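Local structure of FMN reductase [NAD(P)H] (Bacillus subtilis, 1ZCH) at residues 15-20 against 160-165; 45-50 against 80-85; 65-70 against 135-140. The protein reduces flavin mononucleotide with NADH or NADPH and also acts on nitroaromatic compounds, quinones, chromates and azo dyes. All blocks are in the same frame, centred on the assembly; numbering follows the deposited sequence. Where two conformers were deposited one is given.

Contact 1 (15-20 against 160-165). With FMN (flavin mononucleotide), chain D.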
# COMPACT_ATOMS: atom_id res chain seq x y z
N ARG A 15 -17.93 10.87 -2.14
CA ARG A 15 -18.96 9.87 -1.86
C ARG A 15 -20.31 10.23 -2.49
O ARG A 15 -21.34 9.62 -2.16
CB ARG A 15 -19.13 9.68 -0.35
CG ARG A 15 -17.89 9.11 0.33
CD ARG A 15 -18.16 8.77 1.79
NE ARG A 15 -16.96 8.24 2.44
CZ ARG A 15 -15.95 8.98 2.88
NH1 ARG A 15 -15.99 10.30 2.76
NH2 ARG A 15 -14.90 8.40 3.45
N SER A 16 -20.30 11.22 -3.37
CA SER A 16 -21.50 11.65 -4.09
C SER A 16 -21.09 11.69 -5.56
O SER A 16 -20.24 12.50 -5.94
CB SER A 16 -21.94 13.03 -3.62
OG SER A 16 -23.09 13.46 -4.35
N TYR A 17 -21.70 10.83 -6.37
CA TYR A 17 -21.37 10.73 -7.79
C TYR A 17 -22.55 10.95 -8.73
O TYR A 17 -23.71 10.74 -8.37
CB TYR A 17 -20.78 9.35 -8.08
CG TYR A 17 -19.47 9.08 -7.37
CD1 TYR A 17 -18.26 9.45 -7.95
CD2 TYR A 17 -19.45 8.48 -6.11
CE1 TYR A 17 -17.05 9.22 -7.30
CE2 TYR A 17 -18.24 8.24 -5.45
CZ TYR A 17 -17.05 8.62 -6.06
OH TYR A 17 -15.85 8.38 -5.42
N THR A 18 -22.24 11.38 -9.96
CA THR A 18 -23.26 11.58 -10.98
C THR A 18 -23.39 10.23 -11.68
O THR A 18 -22.71 9.27 -11.31
CB THR A 18 -22.84 12.64 -12.02
OG1 THR A 18 -21.76 12.12 -12.82
CG2 THR A 18 -22.38 13.92 -11.33
N ASP A 19 -24.24 10.16 -12.69
CA ASP A 19 -24.44 8.92 -13.42
C ASP A 19 -23.58 8.86 -14.68
O ASP A 19 -23.69 7.93 -15.48
CB ASP A 19 -25.92 8.78 -13.80
CG ASP A 19 -26.37 9.85 -14.78
OD1 ASP A 19 -26.05 11.04 -14.56
OD2 ASP A 19 -27.05 9.50 -15.77
N GLU A 20 -22.71 9.86 -14.85
CA GLU A 20 -21.83 9.93 -16.01
C GLU A 20 -20.91 8.72 -16.03
O GLU A 20 -20.30 8.37 -15.02
CB GLU A 20 -20.99 11.21 -15.96
CG GLU A 20 -20.40 11.64 -17.30
CD GLU A 20 -19.38 12.76 -17.17
OE1 GLU A 20 -19.55 13.63 -16.29
OE2 GLU A 20 -18.40 12.77 -17.95
N GLY A 160 -11.58 -2.02 -1.89
CA GLY A 160 -12.21 -1.66 -3.14
C GLY A 160 -11.86 -0.20 -3.37
O GLY A 160 -11.26 0.45 -2.51
N LEU A 161 -12.19 0.30 -4.55
CA LEU A 161 -11.95 1.69 -4.87
C LEU A 161 -13.09 2.11 -5.77
O LEU A 161 -13.25 1.59 -6.88
CB LEU A 161 -10.62 1.90 -5.60
CG LEU A 161 -10.31 3.37 -5.91
CD1 LEU A 161 -10.13 4.16 -4.59
CD2 LEU A 161 -9.05 3.48 -6.76
N VAL A 162 -13.91 3.03 -5.27
CA VAL A 162 -15.03 3.55 -6.04
C VAL A 162 -14.48 4.63 -6.97
O VAL A 162 -13.64 5.43 -6.56
CB VAL A 162 -16.09 4.17 -5.09
CG1 VAL A 162 -17.18 4.86 -5.90
CG2 VAL A 162 -16.70 3.07 -4.22
N ILE A 163 -14.94 4.63 -8.22
CA ILE A 163 -14.49 5.63 -9.18
C ILE A 163 -15.68 6.14 -10.00
O ILE A 163 -16.54 5.36 -10.42
CB ILE A 163 -13.43 5.05 -10.16
CG1 ILE A 163 -12.22 4.55 -9.37
CG2 ILE A 163 -13.00 6.12 -11.16
CD1 ILE A 163 -11.11 3.97 -10.24
N GLY A 164 -15.73 7.45 -10.20
CA GLY A 164 -16.81 8.05 -10.96
C GLY A 164 -16.67 9.55 -11.04
O GLY A 164 -15.71 10.12 -10.52
N HIS A 165 -17.62 10.21 -11.69
CA HIS A 165 -17.59 11.66 -11.81
C HIS A 165 -18.26 12.26 -10.57
O HIS A 165 -19.38 11.89 -10.22
CB HIS A 165 -18.30 12.08 -13.11
CG HIS A 165 -17.58 11.64 -14.34
ND1 HIS A 165 -16.47 12.30 -14.83
CD2 HIS A 165 -17.75 10.56 -15.15
CE1 HIS A 165 -15.99 11.65 -15.88
NE2 HIS A 165 -16.75 10.59 -16.09
N1 FMN D . -14.50 5.35 3.19
C2 FMN D . -15.76 4.87 3.19
O2 FMN D . -16.72 5.58 3.06
N3 FMN D . -16.03 3.46 3.33
C4 FMN D . -15.00 2.52 3.47
O4 FMN D . -15.28 1.34 3.58
C4A FMN D . -13.63 3.03 3.46
N5 FMN D . -12.57 2.17 3.60
C5A FMN D . -11.30 2.66 3.41
C6 FMN D . -10.22 1.71 3.37
C7 FMN D . -8.91 2.11 3.12
C7M FMN D . -7.82 1.06 3.02
C8 FMN D . -8.59 3.54 2.95
C8M FMN D . -7.20 4.02 2.64
C9 FMN D . -9.64 4.50 3.02
C9A FMN D . -10.99 4.08 3.24
N10 FMN D . -12.15 4.99 3.23
C10 FMN D . -13.43 4.50 3.30
C1' FMN D . -11.91 6.47 3.10
C2' FMN D . -11.41 7.12 4.44
O2' FMN D . -12.54 7.29 5.30
C3' FMN D . -10.75 8.46 4.08
O3' FMN D . -9.61 8.19 3.25
C4' FMN D . -10.28 9.22 5.35
O4' FMN D . -11.39 9.58 6.18
C5' FMN D . -9.50 10.44 4.90
O5' FMN D . -10.47 11.46 4.21
P FMN D . -10.14 11.85 2.76
O1P FMN D . -9.00 12.76 2.74
O2P FMN D . -11.30 12.52 2.20
O3P FMN D . -9.82 10.67 1.96
O HOH W 1 -19.93 9.00 -12.50
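Tyr17 and Thr18 lie against the end of strand 160-164 and His165, where the loop after helix 3-9 meets the antiparallel sheet of the nitroreductase fold. Thr18 N donates to His165 O (2.9 Å) in a nearly straight bond, 168° at the hydrogen. The Tyr17 side chain runs back along the strand. Its CB lies 3.6 Å from His165 O; CD1 meets the carbonyl carbon of Gly164, CE1 comes beside the peptide N and O of that glycine, and CE2 rests on Val162 CG1 at 3.6 Å. At the tip, OH forms a weak hydrogen bond with Ile14 O. A side chain at Gly164 would run into Tyr17 CD1, so the ring edge can come this close only because the residue is a glycine. In the conformer given, one of two for Glu20, the extended chain, CG anti to the backbone N (chi1 -160°), brings the carboxylate over one face of the His165 imidazole, where it stacks with the planes 5° apart; OE2 is 3.3 Å from His165 NE2 but badly angled for a hydrogen bond. An alanine at His165 would probably take away the flat face on which this Glu20 conformer lies and leave the carboxylate less held. Thr18 OG1 accepts from Glu20 N, an ST turn, and one water joins Thr18 O, Glu20 O and His165 N. Arg15, pointing away from the strand, grips the pyrimidine side of the flavin, NE donating to FMN O2 at 2.7 Å and NH2 to FMN N1 at 3.1 Å.

Contact 2 (45-50 against 80-85)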
# COMPACT_ATOMS: atom_id res chain seq x y z
N GLN A 45 2.23 -8.74 -6.97
CA GLN A 45 1.32 -9.49 -6.12
C GLN A 45 -0.04 -8.84 -5.84
O GLN A 45 -0.57 -8.94 -4.73
CB GLN A 45 2.02 -9.83 -4.80
CG GLN A 45 3.01 -11.00 -4.90
CD GLN A 45 4.44 -10.61 -5.27
OE1 GLN A 45 5.26 -11.47 -5.58
NE2 GLN A 45 4.75 -9.31 -5.23
N VAL A 46 -0.60 -8.18 -6.85
CA VAL A 46 -1.91 -7.55 -6.70
C VAL A 46 -2.72 -7.74 -7.98
O VAL A 46 -2.18 -7.73 -9.09
CB VAL A 46 -1.77 -6.02 -6.38
CG1 VAL A 46 -0.93 -5.33 -7.43
CG2 VAL A 46 -3.15 -5.37 -6.29
N THR A 47 -4.02 -7.96 -7.81
CA THR A 47 -4.91 -8.13 -8.94
C THR A 47 -6.05 -7.13 -8.76
O THR A 47 -6.49 -6.89 -7.64
CB THR A 47 -5.48 -9.56 -9.01
OG1 THR A 47 -4.44 -10.45 -9.46
CG2 THR A 47 -6.67 -9.65 -9.97
N VAL A 48 -6.49 -6.54 -9.87
CA VAL A 48 -7.57 -5.57 -9.82
C VAL A 48 -8.76 -6.11 -10.60
O VAL A 48 -8.63 -6.41 -11.79
CB VAL A 48 -7.16 -4.23 -10.45
CG1 VAL A 48 -8.32 -3.23 -10.35
CG2 VAL A 48 -5.92 -3.68 -9.75
N ILE A 49 -9.89 -6.25 -9.93
CA ILE A 49 -11.10 -6.72 -10.60
C ILE A 49 -11.93 -5.46 -10.88
O ILE A 49 -12.25 -4.72 -9.95
CB ILE A 49 -11.95 -7.66 -9.71
CG1 ILE A 49 -11.09 -8.81 -9.16
CG2 ILE A 49 -13.13 -8.21 -10.51
CD1 ILE A 49 -10.59 -9.77 -10.21
N THR A 50 -12.26 -5.22 -12.14
CA THR A 50 -13.07 -4.06 -12.50
C THR A 50 -14.51 -4.53 -12.60
O THR A 50 -14.82 -5.44 -13.37
CB THR A 50 -12.65 -3.46 -13.86
OG1 THR A 50 -11.31 -2.98 -13.77
CG2 THR A 50 -13.57 -2.29 -14.24
N CYS A 80 -6.93 -6.93 -4.80
CA CYS A 80 -6.69 -8.17 -4.07
C CYS A 80 -5.22 -8.54 -4.03
O CYS A 80 -4.49 -8.30 -4.98
CB CYS A 80 -7.42 -9.34 -4.75
SG CYS A 80 -9.16 -9.10 -5.11
N ALA A 81 -4.79 -9.12 -2.91
CA ALA A 81 -3.42 -9.60 -2.80
C ALA A 81 -3.52 -10.85 -3.68
O ALA A 81 -4.53 -11.56 -3.62
CB ALA A 81 -3.11 -9.99 -1.36
N ASP A 82 -2.50 -11.13 -4.48
CA ASP A 82 -2.55 -12.28 -5.37
C ASP A 82 -1.26 -13.09 -5.42
O ASP A 82 -0.23 -12.61 -5.87
CB ASP A 82 -2.89 -11.80 -6.79
CG ASP A 82 -3.18 -12.95 -7.76
OD1 ASP A 82 -2.45 -13.96 -7.74
OD2 ASP A 82 -4.14 -12.83 -8.56
N PHE A 83 -1.34 -14.33 -4.93
CA PHE A 83 -0.19 -15.24 -4.98
C PHE A 83 -0.60 -16.45 -5.82
O PHE A 83 0.06 -17.50 -5.79
CB PHE A 83 0.22 -15.66 -3.56
CG PHE A 83 1.18 -14.70 -2.91
CD1 PHE A 83 2.56 -14.87 -3.04
CD2 PHE A 83 0.71 -13.59 -2.20
CE1 PHE A 83 3.46 -13.96 -2.47
CE2 PHE A 83 1.60 -12.67 -1.64
CZ PHE A 83 2.97 -12.85 -1.77
N ASN A 84 -1.69 -16.30 -6.57
CA ASN A 84 -2.16 -17.37 -7.45
C ASN A 84 -1.26 -17.41 -8.69
O ASN A 84 -0.88 -18.48 -9.17
CB ASN A 84 -3.62 -17.15 -7.87
CG ASN A 84 -4.10 -18.20 -8.86
OD1 ASN A 84 -3.95 -19.40 -8.64
ND2 ASN A 84 -4.70 -17.75 -9.96
N ARG A 85 -0.92 -16.24 -9.22
CA ARG A 85 -0.02 -16.22 -10.37
C ARG A 85 1.32 -16.82 -9.93
O ARG A 85 2.00 -17.47 -10.71
CB ARG A 85 0.16 -14.80 -10.91
CG ARG A 85 -1.03 -14.29 -11.73
CD ARG A 85 -0.72 -12.95 -12.39
NE ARG A 85 -0.52 -11.91 -11.38
CZ ARG A 85 -1.49 -11.11 -10.94
NH1 ARG A 85 -2.72 -11.22 -11.43
NH2 ARG A 85 -1.23 -10.24 -9.98
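Thr47 OG1 sits at the tight centre of this contact, donating to Asp82 OD2 (2.6 Å) and accepting from Arg85 NH1 (2.7 Å). The carboxylate oxygen is met on its anti side, and Thr47 OG1 lies 27° out of the guanidinium plane of Arg85. Arg85 bends at chi3 (-65°), which turns its head back to the strand, where NH2 donates to Val46 O at 2.8 Å, from above the carbonyl plane; the same nitrogen also reaches Gln44 O. Asp82 OD2 lies 3.6 Å from Arg85 NH1, well out of the guanidinium plane, a pairing of charges alone. Its other oxygen, OD1, accepts from Asn84 N (an Asx turn) and Arg85 N, together an Asx motif at the start of helix 84-94. Behind this cluster strands 46-50 and 80-82 run antiparallel: Thr47 and Cys80 form a hydrogen-bonded pair, Val46 and Ala81 a non-hydrogen-bonded one, and Asp82 N donates to Gln45 O. Strand 46-51 is outermost in the sheet of its own chain, but Val48, Ile49 and Thr50 pair in parallel with a strand of the second subunit, carrying the sheet across the dimer. Packing is looser toward that end, where Ile49 CG1 comes only to 4.5 Å from Cys80 SG. At the other end Gln45 CG lies over one face of the Phe83 ring, 3.9 Å from its centroid, while Gln45 OE1 is bonded to Tyr228 OH of the second subunit.

Contact 3 (65-70 against 135-140). With FMN (flavin mononucleotide), chain D.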
# COMPACT_ATOMS: atom_id res chain seq x y z
N GLY A 65 -21.47 -3.48 3.68
CA GLY A 65 -22.20 -2.73 4.68
C GLY A 65 -23.20 -1.75 4.11
O GLY A 65 -23.68 -0.85 4.80
N GLY A 66 -23.53 -1.92 2.83
CA GLY A 66 -24.49 -1.05 2.19
C GLY A 66 -24.04 0.40 2.13
O GLY A 66 -24.59 1.25 2.84
N GLN A 67 -23.05 0.68 1.30
CA GLN A 67 -22.54 2.03 1.12
C GLN A 67 -23.04 2.52 -0.23
O GLN A 67 -22.55 2.09 -1.28
CB GLN A 67 -21.01 2.02 1.18
CG GLN A 67 -20.48 1.51 2.52
CD GLN A 67 -18.98 1.67 2.67
OE1 GLN A 67 -18.44 2.75 2.46
NE2 GLN A 67 -18.31 0.59 3.07
N PRO A 68 -24.04 3.42 -0.23
CA PRO A 68 -24.67 3.99 -1.42
C PRO A 68 -23.78 4.49 -2.55
O PRO A 68 -24.17 4.40 -3.72
CB PRO A 68 -25.56 5.09 -0.84
CG PRO A 68 -24.84 5.50 0.40
CD PRO A 68 -24.43 4.18 0.98
N TRP A 69 -22.60 5.02 -2.23
CA TRP A 69 -21.72 5.52 -3.27
C TRP A 69 -21.18 4.41 -4.17
O TRP A 69 -20.80 4.67 -5.32
CB TRP A 69 -20.57 6.34 -2.66
CG TRP A 69 -20.08 5.84 -1.34
CD1 TRP A 69 -19.06 4.96 -1.11
CD2 TRP A 69 -20.58 6.21 -0.05
NE1 TRP A 69 -18.89 4.76 0.24
CE2 TRP A 69 -19.81 5.52 0.92
CE3 TRP A 69 -21.60 7.07 0.39
CZ2 TRP A 69 -20.03 5.65 2.29
CZ3 TRP A 69 -21.82 7.20 1.76
CH2 TRP A 69 -21.04 6.49 2.69
N ILE A 70 -21.14 3.18 -3.67
CA ILE A 70 -20.67 2.05 -4.46
C ILE A 70 -21.71 1.77 -5.54
O ILE A 70 -21.37 1.56 -6.71
CB ILE A 70 -20.50 0.78 -3.58
CG1 ILE A 70 -19.37 0.99 -2.57
CG2 ILE A 70 -20.22 -0.44 -4.46
CD1 ILE A 70 -19.16 -0.17 -1.61
N ILE A 135 -12.65 1.35 -0.24
CA ILE A 135 -13.66 0.63 0.54
C ILE A 135 -13.01 -0.54 1.27
O ILE A 135 -12.86 -1.63 0.72
CB ILE A 135 -14.79 0.08 -0.37
CG1 ILE A 135 -15.50 1.24 -1.09
CG2 ILE A 135 -15.79 -0.71 0.48
CD1 ILE A 135 -16.27 2.19 -0.18
N GLY A 136 -12.61 -0.32 2.52
CA GLY A 136 -11.99 -1.38 3.29
C GLY A 136 -13.00 -2.39 3.78
O GLY A 136 -12.63 -3.49 4.20
N ALA A 137 -14.28 -2.02 3.73
CA ALA A 137 -15.36 -2.89 4.19
C ALA A 137 -15.50 -4.18 3.39
O ALA A 137 -16.30 -5.04 3.75
CB ALA A 137 -16.68 -2.12 4.19
N VAL A 138 -14.75 -4.31 2.30
CA VAL A 138 -14.82 -5.54 1.51
C VAL A 138 -14.30 -6.70 2.37
O VAL A 138 -14.57 -7.86 2.08
CB VAL A 138 -13.97 -5.46 0.22
CG1 VAL A 138 -14.55 -4.41 -0.71
CG2 VAL A 138 -12.51 -5.15 0.56
N ARG A 139 -13.56 -6.37 3.43
CA ARG A 139 -13.04 -7.40 4.31
C ARG A 139 -14.06 -7.84 5.36
O ARG A 139 -13.77 -8.71 6.18
CB ARG A 139 -11.76 -6.91 5.00
CG ARG A 139 -10.62 -6.56 4.04
CD ARG A 139 -9.25 -6.71 4.71
NE ARG A 139 -8.99 -5.70 5.73
CZ ARG A 139 -8.40 -4.53 5.51
NH1 ARG A 139 -8.02 -4.20 4.28
NH2 ARG A 139 -8.18 -3.69 6.52
N GLY A 140 -15.25 -7.25 5.32
CA GLY A 140 -16.30 -7.59 6.28
C GLY A 140 -17.00 -8.91 6.00
O GLY A 140 -17.33 -9.65 6.92
N1 FMN D . -14.50 5.35 3.19
C2 FMN D . -15.76 4.87 3.19
O2 FMN D . -16.72 5.58 3.06
N3 FMN D . -16.03 3.46 3.33
C4 FMN D . -15.00 2.52 3.47
O4 FMN D . -15.28 1.34 3.58
C4A FMN D . -13.63 3.03 3.46
N5 FMN D . -12.57 2.17 3.60
C5A FMN D . -11.30 2.66 3.41
C6 FMN D . -10.22 1.71 3.37
C7 FMN D . -8.91 2.11 3.12
C7M FMN D . -7.82 1.06 3.02
C8 FMN D . -8.59 3.54 2.95
C8M FMN D . -7.20 4.02 2.64
C9 FMN D . -9.64 4.50 3.02
C9A FMN D . -10.99 4.08 3.24
N10 FMN D . -12.15 4.99 3.23
C10 FMN D . -13.43 4.50 3.30
C1' FMN D . -11.91 6.47 3.10
C2' FMN D . -11.41 7.12 4.44
O2' FMN D . -12.54 7.29 5.30
C3' FMN D . -10.75 8.46 4.08
O3' FMN D . -9.61 8.19 3.25
C4' FMN D . -10.28 9.22 5.35
O4' FMN D . -11.39 9.58 6.18
C5' FMN D . -9.50 10.44 4.90
O5' FMN D . -10.47 11.46 4.21
P FMN D . -10.14 11.85 2.76
O1P FMN D . -9.00 12.76 2.74
O2P FMN D . -11.30 12.52 2.20
O3P FMN D . -9.82 10.67 1.96
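Gln67 and Ala137 meet beside the flavin, Gln67 NE2 lying 3.4 Å from Ala137 CB, in the FMN pocket of the nitroreductase fold. In the first shell the Gln67 amide makes a two-point grip on the pyrimidine part of the isoalloxazine: FMN N3 donates to Gln67 OE1 at 2.7 Å, and Gln67 NE2 donates to FMN O4 at 3.2 Å. Next to it, from segment 135-140, Gly136 N gives a nearly straight bond (166°) to FMN N5, the flavin's redox nitrogen. Gly136 also leaves room for the cofactor, since a side chain there would clash with FMN C6. In the next shell, the extended Gln67 chain (chi2 -172°) carries its amide out to the flavin, where Ala64 O accepts from NE2 and fixes the turn of the group. A weak bond from Trp69 NE1 reaches OE1 of the same amide. The Trp69 indole lies over Gln67 CB by one face, while its CZ2 comes to 3.4 Å from FMN O2. Beneath the polar grip Ile135 packs against the other segment. Its CD1 lies in the plane of the Trp69 ring, at the edge, 3.7 Å from NE1, and touches Gln67 OE1 as well. Farther from the cofactor, Phe76 and Val162 of the sheet back Ile70 and Ile135. A Schellman motif with Gly65 as its C-prime residue closes the helix just before Gln67. Ile70 and Ile135 reach toward each other tip to tip, Ile70 CD1 standing 4.0 Å from Ile135 CG1.

Overall arrangement
From the N terminus, the chain passes first through 15-20, which waits longest for its partner: contact 1 closes at 160-165 and spans both other contacts. Within that loop strand 46-51 comes next, then segment 65-70, before strand 75-82 and the start of helix 84-94 complete contact 2. Segment 135-140 closes contact 3 later, so contacts 2 and 3 cross. Contacts 1 and 3 touch, through Gly160 O with Ile135 N and through packing of Val162 on Ile70, and both meet the FMN. Contact 2 stays apart from them, joined by the sheet, in which strands 75-82 and 155-164 are neighbours, and lies toward the second subunit.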